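Local coordinates for succinate-semialdehyde dehydrogenase (Synechococcus sp., PDB 4ITA), which catalyses the oxidation of succinic semialdehyde to succinate, probably with NADP+ as the hydride acceptor, as a member of the aldehyde dehydrogenase family, at residues A[68-76]-A[160-168]; A[129-137]-A[258-266]. All coordinates share one frame; numbering follows the deposited sequence.

From the N terminus, the chain runs through helix 64-75, which carries segment 68-76, then passes along strand 115-129 into loop 129-137. It goes on to helix 162-175, whose start at 160-168 packs back on 68-76: contact 1 closes a loop of 83 intervening residues. Contact 2 opens inside that loop and closes beyond it, at 258-266 between helix 245-257 and strand 267-273, so the two contacts cross. Contact 1 joins two helices beside the cofactor-binding Rossmann-type sheet; contact 2 ties that sheet's loop to the segment leading into the second large sheet. They meet where Met75 CE packs on the backbone of Trp132 and Asn133 and Asn160 lies against the Trp132 ring.

Contact 1 (A[68-76]-A[160-168])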
loop_
_atom_site.group_PDB
_atom_site.type_symbol
_atom_site.label_atom_id
_atom_site.label_comp_id
_atom_site.label_asym_id
_atom_site.label_seq_id
_atom_site.Cartn_x
_atom_site.Cartn_y
_atom_site.Cartn_z
ATOM N N ALA A 68 15.966 -14.057 25.578
ATOM C CA ALA A 68 17.111 -14.244 24.696
ATOM C C ALA A 68 17.504 -15.714 24.590
ATOM O O ALA A 68 17.871 -16.188 23.515
ATOM C CB ALA A 68 18.284 -13.408 25.178
ATOM N N GLU A 69 17.416 -16.446 25.697
ATOM C CA GLU A 69 17.772 -17.862 25.684
ATOM C C GLU A 69 16.843 -18.648 24.773
ATOM O O GLU A 69 17.263 -19.601 24.104
ATOM C CB GLU A 69 17.750 -18.450 27.098
ATOM C CG GLU A 69 18.250 -19.884 27.167
ATOM C CD GLU A 69 18.359 -20.402 28.589
ATOM O OE1 GLU A 69 17.722 -19.817 29.489
ATOM O OE2 GLU A 69 19.085 -21.396 28.801
ATOM N N ILE A 70 15.574 -18.251 24.728
ATOM C CA ILE A 70 14.626 -18.928 23.846
ATOM C C ILE A 70 15.045 -18.710 22.395
ATOM O O ILE A 70 15.087 -19.664 21.611
ATOM C CB ILE A 70 13.177 -18.435 24.043
ATOM C CG1 ILE A 70 12.732 -18.606 25.498
ATOM C CG2 ILE A 70 12.233 -19.187 23.116
ATOM C CD1 ILE A 70 11.378 -17.973 25.779
ATOM N N MET A 71 15.362 -17.460 22.048
ATOM C CA MET A 71 15.795 -17.116 20.688
ATOM C C MET A 71 17.031 -17.912 20.287
ATOM O O MET A 71 17.072 -18.530 19.221
ATOM C CB MET A 71 16.089 -15.614 20.556
ATOM C CG MET A 71 14.894 -14.677 20.804
ATOM S SD MET A 71 15.253 -12.917 20.487
ATOM C CE MET A 71 14.790 -12.181 22.068
ATOM N N THR A 72 18.050 -17.886 21.137
ATOM C CA THR A 72 19.296 -18.597 20.862
ATOM C C THR A 72 19.079 -20.098 20.705
ATOM O O THR A 72 19.618 -20.714 19.787
ATOM C CB THR A 72 20.321 -18.315 21.969
ATOM O OG1 THR A 72 20.611 -16.913 21.981
ATOM C CG2 THR A 72 21.608 -19.102 21.745
ATOM N N THR A 73 18.278 -20.684 21.586
ATOM C CA THR A 73 18.005 -22.109 21.518
ATOM C C THR A 73 17.334 -22.494 20.204
ATOM O O THR A 73 17.688 -23.498 19.587
ATOM C CB THR A 73 17.107 -22.547 22.683
ATOM O OG1 THR A 73 17.795 -22.310 23.916
ATOM C CG2 THR A 73 16.740 -24.023 22.576
ATOM N N GLU A 74 16.360 -21.699 19.772
ATOM C CA GLU A 74 15.598 -22.056 18.580
ATOM C C GLU A 74 16.290 -21.733 17.262
ATOM O O GLU A 74 16.175 -22.497 16.308
ATOM C CB GLU A 74 14.206 -21.415 18.594
ATOM C CG GLU A 74 13.305 -21.924 19.707
ATOM C CD GLU A 74 11.838 -21.660 19.436
ATOM O OE1 GLU A 74 11.463 -20.474 19.278
ATOM O OE2 GLU A 74 11.068 -22.646 19.382
ATOM N N MET A 75 16.991 -20.603 17.190
ATOM C CA MET A 75 17.498 -20.161 15.893
ATOM C C MET A 75 18.970 -19.746 15.850
ATOM O O MET A 75 19.457 -19.316 14.807
ATOM C CB MET A 75 16.567 -19.122 15.257
ATOM C CG MET A 75 16.188 -17.942 16.153
ATOM S SD MET A 75 17.543 -16.768 16.512
ATOM C CE MET A 75 17.960 -16.220 14.838
ATOM N N GLY A 76 19.670 -19.879 16.974
ATOM C CA GLY A 76 21.129 -19.867 16.968
ATOM C C GLY A 76 21.867 -18.539 17.013
ATOM O O GLY A 76 23.099 -18.526 16.993
ATOM N N ASN A 160 10.098 -22.829 12.700
ATOM C CA ASN A 160 11.210 -23.208 13.562
ATOM C C ASN A 160 11.365 -22.328 14.802
ATOM O O ASN A 160 12.267 -22.543 15.602
ATOM C CB ASN A 160 12.517 -23.222 12.770
ATOM C CG ASN A 160 12.850 -21.866 12.178
ATOM O OD1 ASN A 160 11.965 -21.138 11.733
ATOM N ND2 ASN A 160 14.136 -21.520 12.167
ATOM N N VAL A 161 10.484 -21.347 14.977
ATOM C CA VAL A 161 10.500 -20.572 16.226
ATOM C C VAL A 161 9.168 -20.584 17.001
ATOM O O VAL A 161 8.691 -19.531 17.447
ATOM C CB VAL A 161 11.035 -19.119 16.020
ATOM C CG1 VAL A 161 12.495 -19.144 15.605
ATOM C CG2 VAL A 161 10.205 -18.358 14.992
ATOM N N PRO A 162 8.577 -21.778 17.198
ATOM C CA PRO A 162 7.293 -21.822 17.908
ATOM C C PRO A 162 7.377 -21.313 19.349
ATOM O O PRO A 162 6.437 -20.668 19.807
ATOM C CB PRO A 162 6.923 -23.317 17.867
ATOM C CG PRO A 162 8.222 -24.021 17.747
ATOM C CD PRO A 162 9.064 -23.134 16.882
ATOM N N GLN A 163 8.465 -21.586 20.061
ATOM C CA GLN A 163 8.567 -21.080 21.428
ATOM C C GLN A 163 8.665 -19.559 21.479
ATOM O O GLN A 163 8.097 -18.931 22.372
ATOM C CB GLN A 163 9.725 -21.726 22.187
ATOM C CG GLN A 163 9.565 -23.225 22.374
ATOM C CD GLN A 163 10.652 -23.802 23.253
ATOM O OE1 GLN A 163 10.883 -23.326 24.367
ATOM N NE2 GLN A 163 11.338 -24.823 22.752
ATOM N N CYS A 164 9.367 -18.960 20.523
ATOM C CA CYS A 164 9.398 -17.503 20.437
ATOM C C CYS A 164 8.005 -16.955 20.173
ATOM O O CYS A 164 7.568 -16.002 20.816
ATOM C CB CYS A 164 10.353 -17.025 19.337
ATOM S SG CYS A 164 12.107 -17.308 19.671
ATOM N N ALA A 165 7.313 -17.581 19.231
ATOM C CA ALA A 165 5.972 -17.150 18.867
ATOM C C ALA A 165 5.006 -17.235 20.059
ATOM O O ALA A 165 4.228 -16.309 20.313
ATOM C CB ALA A 165 5.473 -17.958 17.692
ATOM N N LEU A 166 5.067 -18.334 20.805
ATOM C CA LEU A 166 4.225 -18.481 21.991
ATOM C C LEU A 166 4.620 -17.486 23.083
ATOM O O LEU A 166 3.765 -16.944 23.779
ATOM C CB LEU A 166 4.285 -19.912 22.514
ATOM C CG LEU A 166 3.688 -20.945 21.563
ATOM C CD1 LEU A 166 4.055 -22.355 22.004
ATOM C CD2 LEU A 166 2.177 -20.775 21.460
ATOM N N ALA A 167 5.916 -17.234 23.222
ATOM C CA ALA A 167 6.392 -16.278 24.222
ATOM C C ALA A 167 5.872 -14.867 23.967
ATOM O O ALA A 167 5.507 -14.161 24.909
ATOM C CB ALA A 167 7.916 -16.289 24.304
ATOM N N VAL A 168 5.835 -14.443 22.707
ATOM C CA VAL A 168 5.333 -13.105 22.401
ATOM C C VAL A 168 3.863 -12.979 22.806
ATOM O O VAL A 168 3.470 -11.989 23.437
ATOM C CB VAL A 168 5.526 -12.735 20.921
ATOM C CG1 VAL A 168 4.770 -11.458 20.586
ATOM C CG2 VAL A 168 7.013 -12.594 20.606
HETATM O O HOH W 1 14.097 -24.417 16.095
HETATM O O HOH W 2 16.152 -22.784 13.629
#
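Ile70 sets two methyls against helix 162-168: CG2 lies 3.7 Å from Gln163 CB, and CD1 reaches the methyl of Ala167. The helix axes run nearly antiparallel, at 155°. Met71 follows with its CG 4.0 Å from Cys164 SG, while its side chain continues to Phe136 and helix 79-103. One turn on, Glu74 stretches its chain across to the first turn of the opposite helix, just past Val161 at the N-cap position. OE2 accepts the backbone N-H of Gln163 (Gln163 N to Glu74 OE2, 2.9 Å) on its syn side, and OE1 that of Cys164 (Cys164 N to Glu74 OE1, 2.9 Å) from above the carboxylate plane. The hydroxyl of Thr7 forms a further hydrogen bond with Glu74 OE2 and another with Gln163 NE2. With an alanine here, the N-H groups of Gln163 and Cys164 would probably lose the two carboxylate oxygens that accept them, and Thr7 its carboxylate partner. A water links Glu74 O to Asn160 ND2. With CG wedged between its own N and carbonyl carbon (chi1 51°), Met75 packs CG 3.9 Å from Val161 CG1. A carboxylate placed at a helix N terminus would probably be stabilised in its charged form by the helix dipole, binding the two helices electrostatically as well as through apolar packing.

Contact 2 (A[129-137]-A[258-266]); sequences VMPWNFPFW and MNNGQSCIA. With NDP (NADPH dihydro-nicotinamide-adenine-dinucleotide phosphate), chain C; EDO (1,2-ethanediol), chain R.
Asn133 and Gln262 meet at the nicotinamide end of the bound cofactor, where Asn133 ND2 donates to Gln262 O over 3.0 Å. Asn133 ND2 also lies 3.2 Å from NDP C5N, next to the carbon C4N that is covalently joined to Cys264 SG at 1.9 Å. With CG set between the backbone N and the carbonyl carbon (chi1 71°), the Asn133 amide faces both the cofactor and the 258-266 loop.

Behind this first shell, Asn259 ND2 gives one hydrogen to Asn133 O (2.9 Å, 158°) and the other to Gln262 O (2.9 Å). Gln262 O is therefore gripped by two amides, which reach it from opposite faces of its carbonyl plane. The Asn259 amide also stacks on one face of the Phe134 ring, the planes 8° apart, and a carbon of an ethanediol molecule, probably from the crystallisation liquor, lies over the rim of the opposite face; Asn259 OD1 is held by Lys77. Trp132 turns the far rim of its indole to Gln262, with Trp132 CH2 3.2 Å from Gln262 OE1; that oxygen is hydrogen-bonded to Ala307 N. Gln262 NE2 turns back to Asn259 O and ties the loop to itself. Further along, Ser263 OG accepts from Ile265 N in an ST turn that encloses Cys264.

In aldehyde dehydrogenases a cysteine and an asparagine in such loops serve as nucleophile and oxyanion-hole donor, and Cys264 and Asn133 are placed consistently with those roles. The bond between Cys264 SG and C4N shows the cysteine sulfur occupied by the cofactor, an arrangement that would probably shield it from oxidation while blocking attack on an aldehyde.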
loop_
_atom_site.group_PDB
_atom_site.type_symbol
_atom_site.label_atom_id
_atom_site.label_comp_id
_atom_site.label_asym_id
_atom_site.label_seq_id
_atom_site.Cartn_x
_atom_site.Cartn_y
_atom_site.Cartn_z
ATOM N N VAL A 129 2.906 -12.337 8.861
ATOM C CA VAL A 129 3.744 -13.500 8.600
ATOM C C VAL A 129 5.188 -13.066 8.806
ATOM O O VAL A 129 5.655 -12.111 8.170
ATOM C CB VAL A 129 3.547 -14.030 7.167
ATOM C CG1 VAL A 129 4.533 -15.164 6.870
ATOM C CG2 VAL A 129 2.113 -14.497 6.972
ATOM N N MET A 130 5.887 -13.746 9.712
ATOM C CA MET A 130 7.196 -13.289 10.186
ATOM C C MET A 130 8.280 -14.358 10.056
ATOM O O MET A 130 7.984 -15.547 10.026
ATOM C CB MET A 130 7.087 -12.816 11.639
ATOM C CG MET A 130 6.264 -11.532 11.795
ATOM S SD MET A 130 7.036 -10.011 11.140
ATOM C CE MET A 130 5.664 -9.273 10.248
ATOM N N PRO A 131 9.552 -13.934 9.974
ATOM C CA PRO A 131 10.667 -14.866 9.788
ATOM C C PRO A 131 11.429 -15.183 11.079
ATOM O O PRO A 131 11.285 -14.488 12.088
ATOM C CB PRO A 131 11.578 -14.096 8.836
ATOM C CG PRO A 131 11.453 -12.703 9.331
ATOM C CD PRO A 131 9.986 -12.539 9.754
ATOM N N TRP A 132 12.264 -16.221 11.034
ATOM C CA TRP A 132 12.985 -16.640 12.225
ATOM C C TRP A 132 14.181 -15.755 12.578
ATOM O O TRP A 132 14.726 -15.899 13.661
ATOM C CB TRP A 132 13.427 -18.111 12.123
ATOM C CG TRP A 132 14.133 -18.446 10.836
ATOM C CD1 TRP A 132 13.614 -19.146 9.785
ATOM C CD2 TRP A 132 15.476 -18.092 10.456
ATOM N NE1 TRP A 132 14.542 -19.255 8.783
ATOM C CE2 TRP A 132 15.688 -18.611 9.165
ATOM C CE3 TRP A 132 16.514 -17.400 11.085
ATOM C CZ2 TRP A 132 16.899 -18.449 8.484
ATOM C CZ3 TRP A 132 17.717 -17.228 10.397
ATOM C CH2 TRP A 132 17.895 -17.753 9.113
ATOM N N ASN A 133 14.614 -14.856 11.692
ATOM C CA ASN A 133 15.914 -14.215 11.931
ATOM C C ASN A 133 15.953 -13.194 13.063
ATOM O O ASN A 133 16.968 -13.068 13.747
ATOM C CB ASN A 133 16.567 -13.696 10.640
ATOM C CG ASN A 133 15.875 -12.490 10.063
ATOM O OD1 ASN A 133 14.664 -12.308 10.208
ATOM N ND2 ASN A 133 16.650 -11.645 9.390
ATOM N N PHE A 134 14.849 -12.482 13.272
ATOM C CA PHE A 134 14.713 -11.604 14.432
ATOM C C PHE A 134 13.354 -11.928 15.018
ATOM O O PHE A 134 12.384 -11.194 14.817
ATOM C CB PHE A 134 14.818 -10.124 14.046
ATOM C CG PHE A 134 16.187 -9.721 13.564
ATOM C CD1 PHE A 134 16.479 -9.684 12.209
ATOM C CD2 PHE A 134 17.179 -9.382 14.468
ATOM C CE1 PHE A 134 17.746 -9.312 11.762
ATOM C CE2 PHE A 134 18.451 -9.007 14.028
ATOM C CZ PHE A 134 18.729 -8.976 12.674
ATOM N N PRO A 135 13.274 -13.059 15.730
ATOM C CA PRO A 135 11.975 -13.652 16.057
ATOM C C PRO A 135 11.157 -12.868 17.080
ATOM O O PRO A 135 9.952 -13.101 17.171
ATOM C CB PRO A 135 12.349 -15.042 16.585
ATOM C CG PRO A 135 13.728 -14.858 17.158
ATOM C CD PRO A 135 14.403 -13.842 16.269
ATOM N N PHE A 136 11.790 -11.968 17.836
ATOM C CA PHE A 136 11.059 -11.054 18.719
ATOM C C PHE A 136 10.896 -9.683 18.072
ATOM O O PHE A 136 9.780 -9.169 17.961
ATOM C CB PHE A 136 11.777 -10.898 20.069
ATOM C CG PHE A 136 11.370 -11.911 21.110
ATOM C CD1 PHE A 136 11.517 -13.272 20.871
ATOM C CD2 PHE A 136 10.874 -11.502 22.340
ATOM C CE1 PHE A 136 11.158 -14.206 21.837
ATOM C CE2 PHE A 136 10.514 -12.428 23.310
ATOM C CZ PHE A 136 10.652 -13.780 23.055
ATOM N N TRP A 137 12.006 -9.090 17.643
ATOM C CA TRP A 137 11.997 -7.725 17.131
ATOM C C TRP A 137 11.038 -7.518 15.966
ATOM O O TRP A 137 10.288 -6.556 15.958
ATOM C CB TRP A 137 13.424 -7.274 16.767
ATOM C CG TRP A 137 13.495 -6.125 15.801
ATOM C CD1 TRP A 137 13.939 -6.171 14.510
ATOM C CD2 TRP A 137 13.113 -4.771 16.048
ATOM N NE1 TRP A 137 13.852 -4.925 13.939
ATOM C CE2 TRP A 137 13.348 -4.045 14.863
ATOM C CE3 TRP A 137 12.598 -4.094 17.160
ATOM C CZ2 TRP A 137 13.083 -2.679 14.757
ATOM C CZ3 TRP A 137 12.332 -2.736 17.052
ATOM C CH2 TRP A 137 12.570 -2.047 15.858
ATOM N N MET A 258 26.923 -9.815 11.897
ATOM C CA MET A 258 25.926 -9.806 12.974
ATOM C C MET A 258 24.788 -10.763 12.642
ATOM O O MET A 258 24.470 -10.972 11.479
ATOM C CB MET A 258 25.363 -8.392 13.179
ATOM C CG MET A 258 24.635 -7.842 11.952
ATOM S SD MET A 258 24.070 -6.123 12.054
ATOM C CE MET A 258 23.408 -5.900 10.396
ATOM N N ASN A 259 24.182 -11.343 13.672
ATOM C CA ASN A 259 23.089 -12.299 13.496
ATOM C C ASN A 259 23.513 -13.481 12.631
ATOM O O ASN A 259 22.712 -14.038 11.865
ATOM C CB ASN A 259 21.841 -11.637 12.900
ATOM C CG ASN A 259 20.561 -12.219 13.457
ATOM O OD1 ASN A 259 20.412 -12.330 14.672
ATOM N ND2 ASN A 259 19.638 -12.607 12.581
ATOM N N ASN A 260 24.790 -13.850 12.753
ATOM C CA ASN A 260 25.401 -14.912 11.947
ATOM C C ASN A 260 25.223 -14.679 10.446
ATOM O O ASN A 260 25.113 -15.619 9.657
ATOM C CB ASN A 260 24.880 -16.290 12.382
ATOM C CG ASN A 260 25.000 -16.503 13.881
ATOM O OD1 ASN A 260 25.927 -15.996 14.510
ATOM N ND2 ASN A 260 24.053 -17.232 14.464
ATOM N N GLY A 261 25.193 -13.402 10.077
ATOM C CA GLY A 261 25.030 -12.988 8.698
ATOM C C GLY A 261 23.594 -12.912 8.224
ATOM O O GLY A 261 23.333 -12.422 7.128
ATOM N N GLN A 262 22.660 -13.398 9.040
ATOM C CA GLN A 262 21.273 -13.561 8.608
ATOM C C GLN A 262 20.435 -12.318 8.866
ATOM O O GLN A 262 19.509 -12.311 9.684
ATOM C CB GLN A 262 20.665 -14.792 9.280
ATOM C CG GLN A 262 21.452 -16.066 8.965
ATOM C CD GLN A 262 21.256 -17.164 9.987
ATOM O OE1 GLN A 262 21.027 -18.322 9.630
ATOM N NE2 GLN A 262 21.354 -16.810 11.269
ATOM N N SER A 263 20.779 -11.244 8.167
ATOM C CA SER A 263 20.016 -10.012 8.267
ATOM C C SER A 263 19.733 -9.460 6.897
ATOM O O SER A 263 20.592 -9.463 6.010
ATOM C CB SER A 263 20.755 -8.956 9.074
ATOM O OG SER A 263 20.005 -7.748 9.048
ATOM N N CYS A 264 18.524 -8.959 6.726
ATOM C CA CYS A 264 18.124 -8.321 5.490
ATOM C C CYS A 264 18.973 -7.093 5.149
ATOM O O CYS A 264 19.142 -6.771 3.977
ATOM C CB CYS A 264 16.647 -7.935 5.580
ATOM S SG CYS A 264 16.233 -6.906 7.019
ATOM N N ILE A 265 19.481 -6.414 6.178
ATOM C CA ILE A 265 20.304 -5.216 6.000
ATOM C C ILE A 265 21.761 -5.464 6.379
ATOM O O ILE A 265 22.491 -4.527 6.712
ATOM C CB ILE A 265 19.765 -3.990 6.793
ATOM C CG1 ILE A 265 19.495 -4.362 8.255
ATOM C CG2 ILE A 265 18.508 -3.417 6.133
ATOM C CD1 ILE A 265 19.141 -3.179 9.161
ATOM N N ALA A 266 22.189 -6.718 6.317
ATOM C CA ALA A 266 23.610 -7.008 6.378
ATOM C C ALA A 266 24.305 -6.279 5.234
ATOM O O ALA A 266 23.727 -6.086 4.153
ATOM C CB ALA A 266 23.854 -8.495 6.257
HETATM P PA NDP C . 10.831 -17.425 4.276
HETATM O O1A NDP C . 10.188 -16.486 3.297
HETATM O O2A NDP C . 11.137 -18.839 3.867
HETATM O O5B NDP C . 9.908 -17.501 5.580
HETATM C C5B NDP C . 9.402 -16.327 6.226
HETATM C C4B NDP C . 7.984 -16.562 6.741
HETATM O O4B NDP C . 7.116 -16.773 5.624
HETATM C C3B NDP C . 7.847 -17.815 7.598
HETATM O O3B NDP C . 6.806 -17.602 8.561
HETATM C C2B NDP C . 7.396 -18.860 6.595
HETATM O O2B NDP C . 6.683 -19.941 7.179
HETATM C C1B NDP C . 6.450 -18.029 5.774
HETATM N N9A NDP C . 6.204 -18.520 4.410
HETATM C C8A NDP C . 7.074 -19.093 3.555
HETATM N N7A NDP C . 6.460 -19.367 2.379
HETATM C C5A NDP C . 5.191 -18.943 2.478
HETATM C C6A NDP C . 3.996 -18.918 1.620
HETATM N N6A NDP C . 4.055 -19.415 0.368
HETATM N N1A NDP C . 2.871 -18.384 2.132
HETATM C C2A NDP C . 2.805 -17.881 3.373
HETATM N N3A NDP C . 3.848 -17.874 4.215
HETATM C C4A NDP C . 5.033 -18.382 3.817
HETATM O O3 NDP C . 12.151 -16.613 4.767
HETATM P PN NDP C . 13.640 -17.073 5.227
HETATM O O1N NDP C . 14.175 -18.187 4.356
HETATM O O2N NDP C . 13.618 -17.214 6.724
HETATM O O5D NDP C . 14.480 -15.746 4.868
HETATM C C5D NDP C . 14.243 -14.531 5.566
HETATM C C4D NDP C . 14.074 -13.396 4.573
HETATM O O4D NDP C . 13.446 -12.277 5.217
HETATM C C3D NDP C . 15.392 -12.880 4.031
HETATM O O3D NDP C . 15.286 -12.637 2.624
HETATM C C2D NDP C . 15.574 -11.607 4.836
HETATM O O2D NDP C . 16.459 -10.710 4.164
HETATM C C1D NDP C . 14.155 -11.077 4.898
HETATM N N1N NDP C . 14.038 -10.076 5.967
HETATM C C2N NDP C . 13.422 -8.905 5.734
HETATM C C3N NDP C . 13.701 -7.800 6.536
HETATM C C7N NDP C . 13.010 -6.485 6.328
HETATM O O7N NDP C . 12.571 -5.895 7.313
HETATM N N7N NDP C . 12.894 -5.986 5.100
HETATM C C4N NDP C . 14.725 -7.884 7.643
HETATM C C5N NDP C . 14.896 -9.273 8.050
HETATM C C6N NDP C . 14.546 -10.313 7.194
HETATM P P2B NDP C . 7.380 -21.364 7.446
HETATM O O1X NDP C . 6.251 -22.158 8.037
HETATM O O2X NDP C . 7.830 -21.887 6.102
HETATM O O3X NDP C . 8.510 -21.161 8.410
HETATM C C1 EDO R . 17.140 -5.763 11.666
HETATM O O1 EDO R . 17.142 -4.458 12.249
HETATM C C2 EDO R . 16.189 -5.775 10.477
HETATM O O2 EDO R . 14.846 -5.538 10.927
#